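Local coordinates for protein deoxyribose-phosphate aldolase (Toxoplasma gondii, PDB 4EIV) that belongs to the deoxyribose-phosphate aldolase family and folds as an alpha/beta barrel, with eight parallel strands ringed by helices, at residues V32-D37 / E42-V47; C48-K53 / G271-L276; S142-V147 / K151-V156; L183-G188 / H200-A205; I232-E237 / M251-E256. One frame throughout, in Å; residues are numbered along the deposited sequence.

In the fold
Starting from the N terminus, interaction 1 closes a short loop between strand 30-34 and the helix that follows it. The same helix, 41-52, then opens interaction 2, whose other half, the start of helix 273-284, comes only some 217 residues later; this contact brings together the helices after the first and the last strand, closing the ring. Interactions 3, 4 and 5 all fall within that long span, one after another and without crossing, and each packs a helix on a strand of the closed sheet. Interactions 3 and 4 meet through the neighbouring strands 152-156 and 182-184, and 4 and 5 through 182-184 and 233-237. A backbone bond from A33 to G271 joins interactions 1 and 2.

Interaction 1. Residues V32-D37 / E42-V47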
# COMPACT_ATOMS: atom_id res chain seq x y z
N VAL A 32 -18.18 4.97 -1.02
CA VAL A 32 -19.16 5.91 -0.49
C VAL A 32 -20.58 5.35 -0.58
O VAL A 32 -20.93 4.70 -1.55
CB VAL A 32 -19.05 7.27 -1.23
CG1 VAL A 32 -19.46 7.17 -2.70
CG2 VAL A 32 -19.83 8.37 -0.49
N ALA A 33 -21.36 5.59 0.47
CA ALA A 33 -22.73 5.13 0.54
C ALA A 33 -23.73 6.11 -0.06
O ALA A 33 -23.66 7.30 0.18
CB ALA A 33 -23.10 4.88 2.01
N ALA A 34 -24.68 5.57 -0.82
CA ALA A 34 -25.86 6.31 -1.29
C ALA A 34 -26.99 5.27 -1.26
O ALA A 34 -27.48 4.83 -2.30
CB ALA A 34 -25.65 6.89 -2.69
N LEU A 35 -27.37 4.89 -0.03
CA LEU A 35 -28.22 3.73 0.26
C LEU A 35 -29.58 3.97 0.85
O LEU A 35 -30.31 3.00 1.08
CB LEU A 35 -27.48 2.82 1.29
CG LEU A 35 -26.22 2.14 0.78
CD1 LEU A 35 -25.36 1.59 1.92
CD2 LEU A 35 -26.59 1.05 -0.23
N THR A 36 -29.93 5.22 1.15
CA THR A 36 -31.22 5.46 1.77
C THR A 36 -32.36 5.22 0.78
O THR A 36 -32.19 5.32 -0.44
CB THR A 36 -31.34 6.87 2.39
OG1 THR A 36 -31.41 7.86 1.36
CG2 THR A 36 -30.17 7.17 3.33
N ASP A 37 -33.54 4.91 1.31
CA ASP A 37 -34.70 4.70 0.45
C ASP A 37 -35.08 6.01 -0.27
O ASP A 37 -35.76 5.97 -1.30
CB ASP A 37 -35.89 4.15 1.25
CG ASP A 37 -37.06 3.73 0.37
OD1 ASP A 37 -38.19 4.16 0.62
OD2 ASP A 37 -36.84 2.98 -0.61
N GLU A 42 -30.62 12.39 -8.87
CA GLU A 42 -29.86 13.60 -8.55
C GLU A 42 -28.91 13.40 -7.37
O GLU A 42 -27.74 13.80 -7.43
CB GLU A 42 -30.82 14.78 -8.27
CG GLU A 42 -31.58 15.34 -9.50
CD GLU A 42 -32.67 14.42 -10.08
OE1 GLU A 42 -32.93 14.54 -11.30
OE2 GLU A 42 -33.28 13.60 -9.35
N SER A 43 -29.38 12.75 -6.31
CA SER A 43 -28.52 12.53 -5.14
C SER A 43 -27.42 11.53 -5.47
O SER A 43 -26.27 11.70 -5.05
CB SER A 43 -29.32 12.09 -3.91
OG SER A 43 -29.87 10.80 -4.08
N VAL A 44 -27.78 10.49 -6.22
CA VAL A 44 -26.80 9.48 -6.62
C VAL A 44 -25.75 10.10 -7.56
O VAL A 44 -24.56 9.86 -7.39
CB VAL A 44 -27.49 8.23 -7.24
CG1 VAL A 44 -26.47 7.28 -7.86
CG2 VAL A 44 -28.32 7.52 -6.18
N ALA A 45 -26.20 10.92 -8.50
CA ALA A 45 -25.27 11.58 -9.41
C ALA A 45 -24.28 12.45 -8.62
O ALA A 45 -23.09 12.45 -8.92
CB ALA A 45 -26.02 12.44 -10.43
N ALA A 46 -24.77 13.18 -7.63
CA ALA A 46 -23.90 14.09 -6.86
C ALA A 46 -22.79 13.32 -6.13
O ALA A 46 -21.63 13.71 -6.14
CB ALA A 46 -24.72 14.91 -5.86
N VAL A 47 -23.16 12.21 -5.52
CA VAL A 47 -22.20 11.38 -4.81
C VAL A 47 -21.19 10.78 -5.79
O VAL A 47 -19.98 10.80 -5.53
CB VAL A 47 -22.94 10.26 -4.04
CG1 VAL A 47 -21.98 9.21 -3.56
CG2 VAL A 47 -23.74 10.86 -2.89
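V47 presents its CG1 methyl to both branches of V32, and the two side chains meet at a slant. The CG1 atoms of V32 and V47 are 3.4 Å apart, tighter than usual for two carbons, and V32 CG2 follows at 3.8 Å from the same V47 CG1, so that this one methyl sits against the whole fork of V32. The torsions explain the fit. In V32, CG1 takes the crowded position between the backbone N and the carbonyl carbon (chi1 66°), while V47 holds its CG1 anti to the backbone N (chi1 167°).

The second methyl of V47 has a different task. V47 CG2 lies 4.4 Å from A34 CB, and V44 CG2 comes within 4.4 Å of that same A34 CB; the small side chain of A34 thus faces two valines about one helical turn apart, in a looser contact than the V32 pair. No hydrogen bond crosses the interface, and all four touching residues are buried.

The strand and helix segments run nearly antiparallel, at 172°, with their axes 9.1 Å apart at closest approach, as expected for a beta-alpha-beta crossover in an alpha/beta barrel. Strand 30-34 and helix 41-52 are the first two elements of that unit, and strand 59-62 completes it, pairing with V32 and A34 through backbone bonds. V44 also packs on F69 and I70 of helix 67-74, while V47 touches F273 and V32 touches L276 of helix 273-284.

Interaction 2. Residues C48-K53 / G271-L276; sequences CKIAAK and GGFNLL
The shortest polar bond here, A52 N to C48 O at 2.9 Å, belongs to the helical turn that holds I50 and A51 against F273 and L276. Its counterpart across the contact is L276 N to G272 O at 3.0 Å, the first turn of helix 273-284, with G272 in the N-cap position. Between the two segments themselves the contact is purely apolar.

I50 divides its branches between two partners. Its CG1 lies 3.8 Å from F273 CE1, at the edge of the ring and near its plane, and I50 CB also sits level with that edge, so the isoleucine abuts the rim of the phenyl group and does not cover a face. The two side chains cross at about a right angle. The other branch, I50 CG2, anti to the backbone N, is 3.8 Å from L276 CG, and here the side chains meet at a slant.

This is helix-to-helix packing on the outside of an alpha/beta barrel, where the helix after the first strand meets the helix after the last and the ring of helices closes. L276 extends to the backbone of helix 41-52: with its CG anti to the backbone N (chi1 173°), its CD2 comes within 3.7 Å of A51 N and 4.2 Å of A51 CB. Beneath, L276 also rests on F30 and V32 of strand 30-34. K53, just past the end of helix 41-52, forms a salt bridge with E284, while K277, one turn on from F273, makes a cation-pi contact with its ring.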
# COMPACT_ATOMS: atom_id res chain seq x y z
N CYS A 48 -21.69 10.26 -6.90
CA CYS A 48 -20.83 9.63 -7.91
C CYS A 48 -19.80 10.57 -8.52
O CYS A 48 -18.69 10.15 -8.80
CB CYS A 48 -21.66 9.00 -9.03
SG CYS A 48 -22.49 7.49 -8.52
N LYS A 49 -20.18 11.83 -8.71
CA LYS A 49 -19.27 12.80 -9.29
C LYS A 49 -18.06 13.05 -8.40
O LYS A 49 -16.93 13.12 -8.89
CB LYS A 49 -20.02 14.09 -9.60
CG LYS A 49 -20.92 13.93 -10.82
CD LYS A 49 -21.89 15.08 -10.99
CE LYS A 49 -22.87 14.79 -12.12
NZ LYS A 49 -23.93 15.83 -12.24
N ILE A 50 -18.28 13.16 -7.09
CA ILE A 50 -17.17 13.36 -6.14
C ILE A 50 -16.38 12.04 -5.98
O ILE A 50 -15.16 12.05 -5.90
CB ILE A 50 -17.63 13.92 -4.78
CG1 ILE A 50 -18.38 15.24 -4.99
CG2 ILE A 50 -16.44 14.07 -3.83
CD1 ILE A 50 -17.59 16.32 -5.71
N ALA A 51 -17.08 10.91 -5.98
CA ALA A 51 -16.41 9.60 -5.93
C ALA A 51 -15.45 9.38 -7.10
O ALA A 51 -14.32 8.93 -6.92
CB ALA A 51 -17.47 8.47 -5.91
N ALA A 52 -15.89 9.77 -8.30
CA ALA A 52 -15.15 9.49 -9.52
C ALA A 52 -14.12 10.54 -9.93
O ALA A 52 -13.37 10.29 -10.87
CB ALA A 52 -16.13 9.25 -10.68
N LYS A 53 -14.08 11.68 -9.26
CA LYS A 53 -13.11 12.74 -9.57
C LYS A 53 -11.70 12.19 -9.34
O LYS A 53 -11.45 11.48 -8.37
CB LYS A 53 -13.35 13.95 -8.67
CG LYS A 53 -12.48 15.17 -9.00
CD LYS A 53 -12.89 16.37 -8.14
CE LYS A 53 -12.22 17.68 -8.56
NZ LYS A 53 -10.74 17.65 -8.47
N GLY A 271 -18.07 4.76 3.99
CA GLY A 271 -18.48 5.94 4.73
C GLY A 271 -19.40 6.83 3.93
O GLY A 271 -19.74 6.52 2.79
N GLY A 272 -19.80 7.93 4.55
CA GLY A 272 -20.74 8.85 3.94
C GLY A 272 -20.15 9.88 3.02
O GLY A 272 -18.93 10.04 2.92
N PHE A 273 -21.05 10.60 2.38
CA PHE A 273 -20.71 11.65 1.43
C PHE A 273 -19.92 12.78 2.08
O PHE A 273 -18.96 13.27 1.49
CB PHE A 273 -22.02 12.14 0.79
CG PHE A 273 -21.85 13.10 -0.37
CD1 PHE A 273 -20.78 13.01 -1.25
CD2 PHE A 273 -22.87 14.00 -0.65
CE1 PHE A 273 -20.68 13.89 -2.32
CE2 PHE A 273 -22.77 14.86 -1.72
CZ PHE A 273 -21.67 14.80 -2.56
N ASN A 274 -20.32 13.22 3.27
CA ASN A 274 -19.58 14.27 3.96
C ASN A 274 -18.13 13.85 4.26
O ASN A 274 -17.20 14.65 4.06
CB ASN A 274 -20.31 14.76 5.21
CG ASN A 274 -21.59 15.52 4.88
OD1 ASN A 274 -21.71 16.14 3.82
ND2 ASN A 274 -22.54 15.49 5.81
N LEU A 275 -17.93 12.59 4.64
CA LEU A 275 -16.56 12.11 4.88
C LEU A 275 -15.77 12.11 3.57
O LEU A 275 -14.61 12.52 3.53
CB LEU A 275 -16.55 10.74 5.56
CG LEU A 275 -15.19 10.04 5.77
CD1 LEU A 275 -14.22 10.93 6.58
CD2 LEU A 275 -15.42 8.74 6.51
N LEU A 276 -16.38 11.61 2.49
CA LEU A 276 -15.73 11.63 1.18
C LEU A 276 -15.27 13.04 0.82
O LEU A 276 -14.13 13.25 0.38
CB LEU A 276 -16.67 11.08 0.11
CG LEU A 276 -16.16 11.20 -1.33
CD1 LEU A 276 -14.78 10.54 -1.48
CD2 LEU A 276 -17.19 10.65 -2.31

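Interaction 3. Residues S142-V147 / K151-V156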
# COMPACT_ATOMS: atom_id res chain seq x y z
N SER A 142 -24.08 -18.69 0.98
CA SER A 142 -23.70 -19.67 -0.05
C SER A 142 -24.57 -19.61 -1.31
O SER A 142 -24.07 -19.83 -2.42
CB SER A 142 -23.66 -21.10 0.52
OG SER A 142 -24.92 -21.54 0.98
N GLU A 143 -25.87 -19.37 -1.15
CA GLU A 143 -26.77 -19.20 -2.27
C GLU A 143 -26.48 -17.95 -3.08
O GLU A 143 -26.49 -17.98 -4.30
CB GLU A 143 -28.22 -19.26 -1.79
CG GLU A 143 -28.63 -20.68 -1.41
CD GLU A 143 -28.61 -21.63 -2.58
OE1 GLU A 143 -28.00 -22.72 -2.45
OE2 GLU A 143 -29.16 -21.25 -3.64
N VAL A 144 -26.22 -16.84 -2.38
CA VAL A 144 -25.88 -15.61 -3.08
C VAL A 144 -24.53 -15.76 -3.79
O VAL A 144 -24.35 -15.29 -4.94
CB VAL A 144 -25.92 -14.39 -2.12
CG1 VAL A 144 -25.38 -13.11 -2.81
CG2 VAL A 144 -27.35 -14.16 -1.63
N LYS A 145 -23.56 -16.38 -3.13
CA LYS A 145 -22.24 -16.58 -3.77
C LYS A 145 -22.33 -17.36 -5.08
O LYS A 145 -21.56 -17.10 -5.99
CB LYS A 145 -21.24 -17.25 -2.82
CG LYS A 145 -19.79 -17.36 -3.32
CD LYS A 145 -19.15 -16.05 -3.82
CE LYS A 145 -17.75 -16.26 -4.42
NZ LYS A 145 -17.12 -14.99 -5.00
N LYS A 146 -23.27 -18.29 -5.17
CA LYS A 146 -23.46 -19.07 -6.40
C LYS A 146 -23.79 -18.18 -7.59
O LYS A 146 -23.34 -18.45 -8.71
CB LYS A 146 -24.59 -20.09 -6.23
CG LYS A 146 -24.25 -21.31 -5.39
CD LYS A 146 -25.44 -22.26 -5.32
CE LYS A 146 -25.18 -23.45 -4.40
NZ LYS A 146 -26.41 -24.28 -4.22
N VAL A 147 -24.58 -17.13 -7.36
CA VAL A 147 -24.97 -16.24 -8.45
C VAL A 147 -23.96 -15.13 -8.72
O VAL A 147 -23.90 -14.62 -9.83
CB VAL A 147 -26.41 -15.66 -8.27
CG1 VAL A 147 -27.44 -16.82 -8.15
CG2 VAL A 147 -26.52 -14.74 -7.11
N LYS A 151 -17.18 -12.66 -8.97
CA LYS A 151 -17.24 -11.29 -8.44
C LYS A 151 -17.22 -11.30 -6.92
O LYS A 151 -17.44 -12.33 -6.29
CB LYS A 151 -18.43 -10.53 -9.00
CG LYS A 151 -18.24 -10.22 -10.48
CD LYS A 151 -19.40 -9.44 -11.06
CE LYS A 151 -19.09 -8.92 -12.45
NZ LYS A 151 -20.22 -8.12 -12.97
N THR A 152 -16.93 -10.16 -6.33
CA THR A 152 -16.78 -10.06 -4.90
C THR A 152 -18.11 -9.95 -4.17
O THR A 152 -18.96 -9.10 -4.49
CB THR A 152 -15.94 -8.81 -4.55
OG1 THR A 152 -14.63 -8.93 -5.14
CG2 THR A 152 -15.78 -8.61 -3.05
N LEU A 153 -18.27 -10.82 -3.18
CA LEU A 153 -19.42 -10.81 -2.26
C LEU A 153 -18.95 -10.36 -0.88
O LEU A 153 -18.16 -11.07 -0.22
CB LEU A 153 -20.07 -12.19 -2.12
CG LEU A 153 -21.24 -12.32 -1.14
CD1 LEU A 153 -22.35 -11.37 -1.47
CD2 LEU A 153 -21.74 -13.77 -1.10
N LYS A 154 -19.40 -9.19 -0.45
CA LYS A 154 -19.17 -8.71 0.89
C LYS A 154 -20.39 -9.09 1.72
O LYS A 154 -21.53 -8.96 1.24
CB LYS A 154 -19.01 -7.21 0.92
CG LYS A 154 -17.99 -6.63 -0.06
CD LYS A 154 -17.50 -5.33 0.51
CE LYS A 154 -16.56 -4.52 -0.36
NZ LYS A 154 -17.30 -3.85 -1.48
N VAL A 155 -20.17 -9.60 2.93
CA VAL A 155 -21.28 -9.94 3.83
C VAL A 155 -21.26 -8.93 4.99
O VAL A 155 -20.25 -8.78 5.69
CB VAL A 155 -21.20 -11.38 4.31
CG1 VAL A 155 -22.35 -11.73 5.22
CG2 VAL A 155 -21.21 -12.31 3.11
N VAL A 156 -22.39 -8.26 5.18
CA VAL A 156 -22.56 -7.20 6.15
C VAL A 156 -23.11 -7.86 7.40
O VAL A 156 -24.22 -8.40 7.41
CB VAL A 156 -23.48 -6.11 5.58
CG1 VAL A 156 -23.53 -4.97 6.49
CG2 VAL A 156 -23.05 -5.66 4.20
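A bend at chi2 (52°) in the otherwise extended chain of K145 swings NZ round to K151 O, while L153, its CG anti to the backbone N (chi1 177°), sends both methyls up under the helix. The arrangement is the return from helix to strand in an alpha/beta barrel: helix 130-148 leads through a brief turn into strand 152-156, and the strand runs back beneath the last turns of the helix.

L153 is the main apolar contributor. Its CD1 meets V144 CG1 at 3.7 Å, the two side chains crossing at about a right angle. Its CD2 lies instead beneath the helix backbone, 3.8 Å from K145 N, and touches K145 CB at 3.9 Å; one leucine fork thus straddles two successive helix residues.

The bond from K145 NZ to K151 O, 3.0 Å long, is weak. Stronger partners of the ammonium group lie just beyond: G149 O accepts a hydrogen bond, and D181 OD2 forms a salt bridge. Because D181 OD2 also takes the backbone N-H of L153, it ties the lysine to the strand on which the leucine stands. V144 is covered further by V102 and S103 of helix 99-111. On the helix side turned from the strand, K146 NZ forms a salt bridge with E143 OE1 at 2.8 Å, on the syn side of the carboxylate and 24° out of its plane.

Interaction 4. Residues L183-G188 / H200-A205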
# COMPACT_ATOMS: atom_id res chain seq x y z
N LEU A 183 -15.72 -9.41 4.83
CA LEU A 183 -16.58 -9.19 5.98
C LEU A 183 -16.68 -7.68 6.20
O LEU A 183 -15.66 -7.00 6.33
CB LEU A 183 -16.02 -9.84 7.24
CG LEU A 183 -15.92 -11.35 7.18
CD1 LEU A 183 -15.35 -11.90 8.50
CD2 LEU A 183 -17.27 -12.00 6.84
N GLN A 184 -17.90 -7.17 6.15
CA GLN A 184 -18.19 -5.78 6.32
C GLN A 184 -18.82 -5.62 7.69
O GLN A 184 -19.76 -6.32 8.05
CB GLN A 184 -19.11 -5.30 5.20
CG GLN A 184 -19.56 -3.84 5.34
CD GLN A 184 -20.30 -3.31 4.12
OE1 GLN A 184 -20.07 -3.75 2.99
NE2 GLN A 184 -21.21 -2.37 4.35
N THR A 185 -18.34 -4.66 8.45
CA THR A 185 -18.78 -4.51 9.83
C THR A 185 -20.26 -4.22 9.99
O THR A 185 -20.90 -4.75 10.88
CB THR A 185 -18.02 -3.34 10.54
OG1 THR A 185 -18.19 -2.10 9.82
CG2 THR A 185 -16.54 -3.65 10.68
N SER A 186 -20.79 -3.37 9.14
CA SER A 186 -22.08 -2.71 9.43
C SER A 186 -22.63 -2.09 8.18
O SER A 186 -21.91 -1.86 7.19
CB SER A 186 -21.88 -1.65 10.54
OG SER A 186 -20.71 -0.87 10.30
N SER A 187 -23.94 -1.91 8.18
CA SER A 187 -24.71 -1.46 7.03
C SER A 187 -24.56 -0.03 6.52
O SER A 187 -24.68 0.22 5.31
CB SER A 187 -26.19 -1.61 7.37
OG SER A 187 -26.91 -0.65 6.66
N GLY A 188 -24.37 0.91 7.44
CA GLY A 188 -24.34 2.33 7.10
C GLY A 188 -25.68 2.99 7.39
O GLY A 188 -25.75 4.14 7.85
N HIS A 200 -11.68 -5.66 16.02
CA HIS A 200 -10.81 -6.65 16.66
C HIS A 200 -11.40 -8.07 16.57
O HIS A 200 -10.71 -9.02 16.17
CB HIS A 200 -10.56 -6.22 18.12
CG HIS A 200 -9.70 -7.17 18.89
ND1 HIS A 200 -10.16 -7.86 19.99
CD2 HIS A 200 -8.43 -7.58 18.68
CE1 HIS A 200 -9.18 -8.62 20.46
NE2 HIS A 200 -8.13 -8.47 19.68
N LEU A 201 -12.69 -8.21 16.87
CA LEU A 201 -13.34 -9.51 16.78
C LEU A 201 -13.36 -10.08 15.38
O LEU A 201 -13.13 -11.27 15.17
CB LEU A 201 -14.76 -9.45 17.36
CG LEU A 201 -14.87 -9.22 18.86
CD1 LEU A 201 -16.34 -9.34 19.25
CD2 LEU A 201 -14.01 -10.22 19.63
N ILE A 202 -13.68 -9.23 14.41
CA ILE A 202 -13.70 -9.65 13.03
C ILE A 202 -12.30 -10.09 12.58
O ILE A 202 -12.15 -11.09 11.87
CB ILE A 202 -14.31 -8.54 12.14
CG1 ILE A 202 -15.80 -8.42 12.47
CG2 ILE A 202 -14.12 -8.88 10.66
CD1 ILE A 202 -16.49 -7.20 11.87
N SER A 203 -11.28 -9.33 12.97
CA SER A 203 -9.91 -9.66 12.63
C SER A 203 -9.49 -11.01 13.19
O SER A 203 -8.86 -11.78 12.48
CB SER A 203 -8.96 -8.57 13.14
OG SER A 203 -9.19 -7.34 12.46
N ILE A 204 -9.87 -11.30 14.43
CA ILE A 204 -9.55 -12.60 15.02
C ILE A 204 -10.24 -13.72 14.23
O ILE A 204 -9.63 -14.75 13.91
CB ILE A 204 -10.02 -12.68 16.47
CG1 ILE A 204 -9.18 -11.75 17.33
CG2 ILE A 204 -9.91 -14.11 17.01
CD1 ILE A 204 -9.77 -11.57 18.72
N ALA A 205 -11.52 -13.52 13.92
CA ALA A 205 -12.27 -14.52 13.18
C ALA A 205 -11.62 -14.84 11.84
O ALA A 205 -11.47 -16.01 11.45
CB ALA A 205 -13.71 -14.08 12.98
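I202 lays its branched side chain over L183 and T185, one branch for each. Its CG2, anti to the backbone N, is 3.9 Å from L183 CD1 and 4.0 Å from L183 CB, so this methyl rests against both the root and the tip of the leucine as the two cross at a slant. The longer branch runs the other way, beside the backbone N (chi1 -69°), and carries I202 CD1 to within 3.7 Å of T185 CG2, nearly at right angles to the threonine. All three residues are buried, and no hydrogen bond links the segments.

While the T185 methyl meets I202, its hydroxyl is engaged in the loop. OG1 sits between the backbone N and the carbonyl carbon, donates to S186 OG at 2.8 Å, and accepts from the backbone N of E237; S186 OG is in turn bonded to E237 OE2. A second bond lies within the loop: Q184 NE2 reaches S186 O at 3.0 Å along a fairly straight line (164°), with S186 O close to the plane of the Q184 amide.

In this alpha/beta barrel, helix 196-210 covers the outer side of strand 182-184 and the loop that leaves it. The strand pairs with 152-156 on one flank and 233-237 on the other; I202 extends on to I234 of the latter, while L183 also packs on A175 and L176 of helix 165-178.

Interaction 5. Residues I232-E237 / M251-E256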
# COMPACT_ATOMS: atom_id res chain seq x y z
N ILE A 232 -9.52 -13.13 1.65
CA ILE A 232 -10.72 -12.56 2.27
C ILE A 232 -10.41 -11.19 2.87
O ILE A 232 -9.43 -11.01 3.58
CB ILE A 232 -11.35 -13.50 3.32
CG1 ILE A 232 -11.67 -14.86 2.68
CG2 ILE A 232 -12.63 -12.88 3.90
CD1 ILE A 232 -11.98 -15.97 3.64
N GLY A 233 -11.23 -10.22 2.54
CA GLY A 233 -11.01 -8.89 3.01
C GLY A 233 -11.88 -8.45 4.15
O GLY A 233 -12.85 -9.12 4.54
N ILE A 234 -11.51 -7.31 4.73
CA ILE A 234 -12.33 -6.66 5.75
C ILE A 234 -12.68 -5.25 5.28
O ILE A 234 -11.83 -4.52 4.77
CB ILE A 234 -11.66 -6.59 7.15
CG1 ILE A 234 -12.65 -6.08 8.20
CG2 ILE A 234 -10.48 -5.65 7.13
CD1 ILE A 234 -12.08 -6.08 9.59
N LYS A 235 -13.96 -4.92 5.42
CA LYS A 235 -14.48 -3.58 5.14
C LYS A 235 -14.97 -2.96 6.44
O LYS A 235 -15.87 -3.52 7.10
CB LYS A 235 -15.60 -3.60 4.11
CG LYS A 235 -16.27 -2.27 3.89
CD LYS A 235 -17.17 -2.22 2.69
CE LYS A 235 -17.94 -0.91 2.61
NZ LYS A 235 -18.76 -0.81 1.36
N ILE A 236 -14.37 -1.84 6.82
CA ILE A 236 -14.70 -1.10 8.02
C ILE A 236 -15.65 0.01 7.59
O ILE A 236 -15.27 0.93 6.85
CB ILE A 236 -13.44 -0.55 8.70
CG1 ILE A 236 -12.48 -1.69 9.07
CG2 ILE A 236 -13.80 0.23 9.94
CD1 ILE A 236 -11.19 -1.27 9.75
N GLU A 237 -16.92 -0.15 7.96
CA GLU A 237 -17.98 0.82 7.64
C GLU A 237 -18.12 1.75 8.84
O GLU A 237 -18.41 1.29 9.95
CB GLU A 237 -19.28 0.10 7.28
CG GLU A 237 -20.40 0.99 6.74
CD GLU A 237 -21.11 1.80 7.80
OE1 GLU A 237 -21.29 3.00 7.54
OE2 GLU A 237 -21.47 1.24 8.87
N MET A 251 -4.38 2.51 11.83
CA MET A 251 -3.39 2.07 12.80
C MET A 251 -3.76 0.75 13.44
O MET A 251 -2.90 -0.13 13.63
CB MET A 251 -3.17 3.13 13.88
CG MET A 251 -2.54 4.40 13.33
SD MET A 251 -0.90 4.16 12.60
CE MET A 251 0.15 4.10 14.05
N GLN A 252 -5.05 0.58 13.77
CA GLN A 252 -5.52 -0.69 14.31
C GLN A 252 -5.28 -1.84 13.32
O GLN A 252 -4.79 -2.89 13.71
CB GLN A 252 -7.02 -0.62 14.65
CG GLN A 252 -7.56 -1.92 15.21
CD GLN A 252 -9.01 -1.87 15.63
OE1 GLN A 252 -9.74 -0.95 15.31
NE2 GLN A 252 -9.44 -2.89 16.38
N MET A 253 -5.60 -1.61 12.05
CA MET A 253 -5.38 -2.63 11.04
C MET A 253 -3.90 -3.01 10.92
O MET A 253 -3.56 -4.18 10.86
CB MET A 253 -5.87 -2.15 9.69
CG MET A 253 -7.36 -2.18 9.52
SD MET A 253 -8.03 -3.87 9.40
CE MET A 253 -7.40 -4.53 7.91
N ILE A 254 -3.01 -2.01 10.88
CA ILE A 254 -1.57 -2.33 10.76
C ILE A 254 -1.08 -3.14 11.96
O ILE A 254 -0.39 -4.16 11.81
CB ILE A 254 -0.70 -1.08 10.61
CG1 ILE A 254 -1.02 -0.38 9.29
CG2 ILE A 254 0.78 -1.44 10.70
CD1 ILE A 254 -0.46 1.04 9.20
N PHE A 255 -1.46 -2.70 13.16
CA PHE A 255 -1.01 -3.35 14.38
C PHE A 255 -1.55 -4.78 14.49
O PHE A 255 -0.80 -5.70 14.80
CB PHE A 255 -1.40 -2.51 15.61
CG PHE A 255 -0.81 -3.02 16.89
CD1 PHE A 255 0.54 -2.84 17.15
CD2 PHE A 255 -1.59 -3.70 17.81
CE1 PHE A 255 1.11 -3.32 18.33
CE2 PHE A 255 -1.03 -4.18 19.00
CZ PHE A 255 0.32 -3.98 19.25
N GLU A 256 -2.85 -4.96 14.24
CA GLU A 256 -3.45 -6.28 14.41
C GLU A 256 -3.27 -7.22 13.22
O GLU A 256 -3.06 -8.41 13.42
CB GLU A 256 -4.94 -6.18 14.71
CG GLU A 256 -5.25 -5.37 15.96
CD GLU A 256 -6.66 -5.62 16.46
OE1 GLU A 256 -7.16 -6.75 16.25
OE2 GLU A 256 -7.24 -4.72 17.10
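M253 folds its thioether against I234 and I236 by turning the same way three times over: chi1 is -76°, chi2 -70° and chi3 -66°. The curled chain lies along the strand. The setting is the beta-alpha-beta crossover of an alpha/beta barrel, in which strand 233-237 is covered by helix 243-257 before the chain enters strand 267-271.

Each part of the methionine has its own neighbour. M253 CG lies 3.9 Å from I236 CD1, and M253 SD 4.1 Å from that same methyl. Further along, the sulfur comes to 3.8 Å from I234 CG2, and the terminal CE to 3.4 Å from it. Both distances to I234 CG2 refer to one of two conformers of I234, so the second, tight for two carbons, is doubtful in particular. Both isoleucines run alongside M253 in the opposite sense.

They do so with different branches. In I236, CG1 is anti to the carbonyl carbon and the chain extends from there, so its far end CD1 does the touching; in this conformer of I234, CG1 is anti to the backbone N, and the short CG2 branch meets the methionine. F267 of the next strand backs all three side chains. On the far side of the helix, M251 and F255 pack on W286 and Y283 of the second subunit. Within the helix Q252 NE2, which also bonds M196 O, donates almost straight to E256 OE2 at 3.0 Å, approaching from above the carboxylate plane.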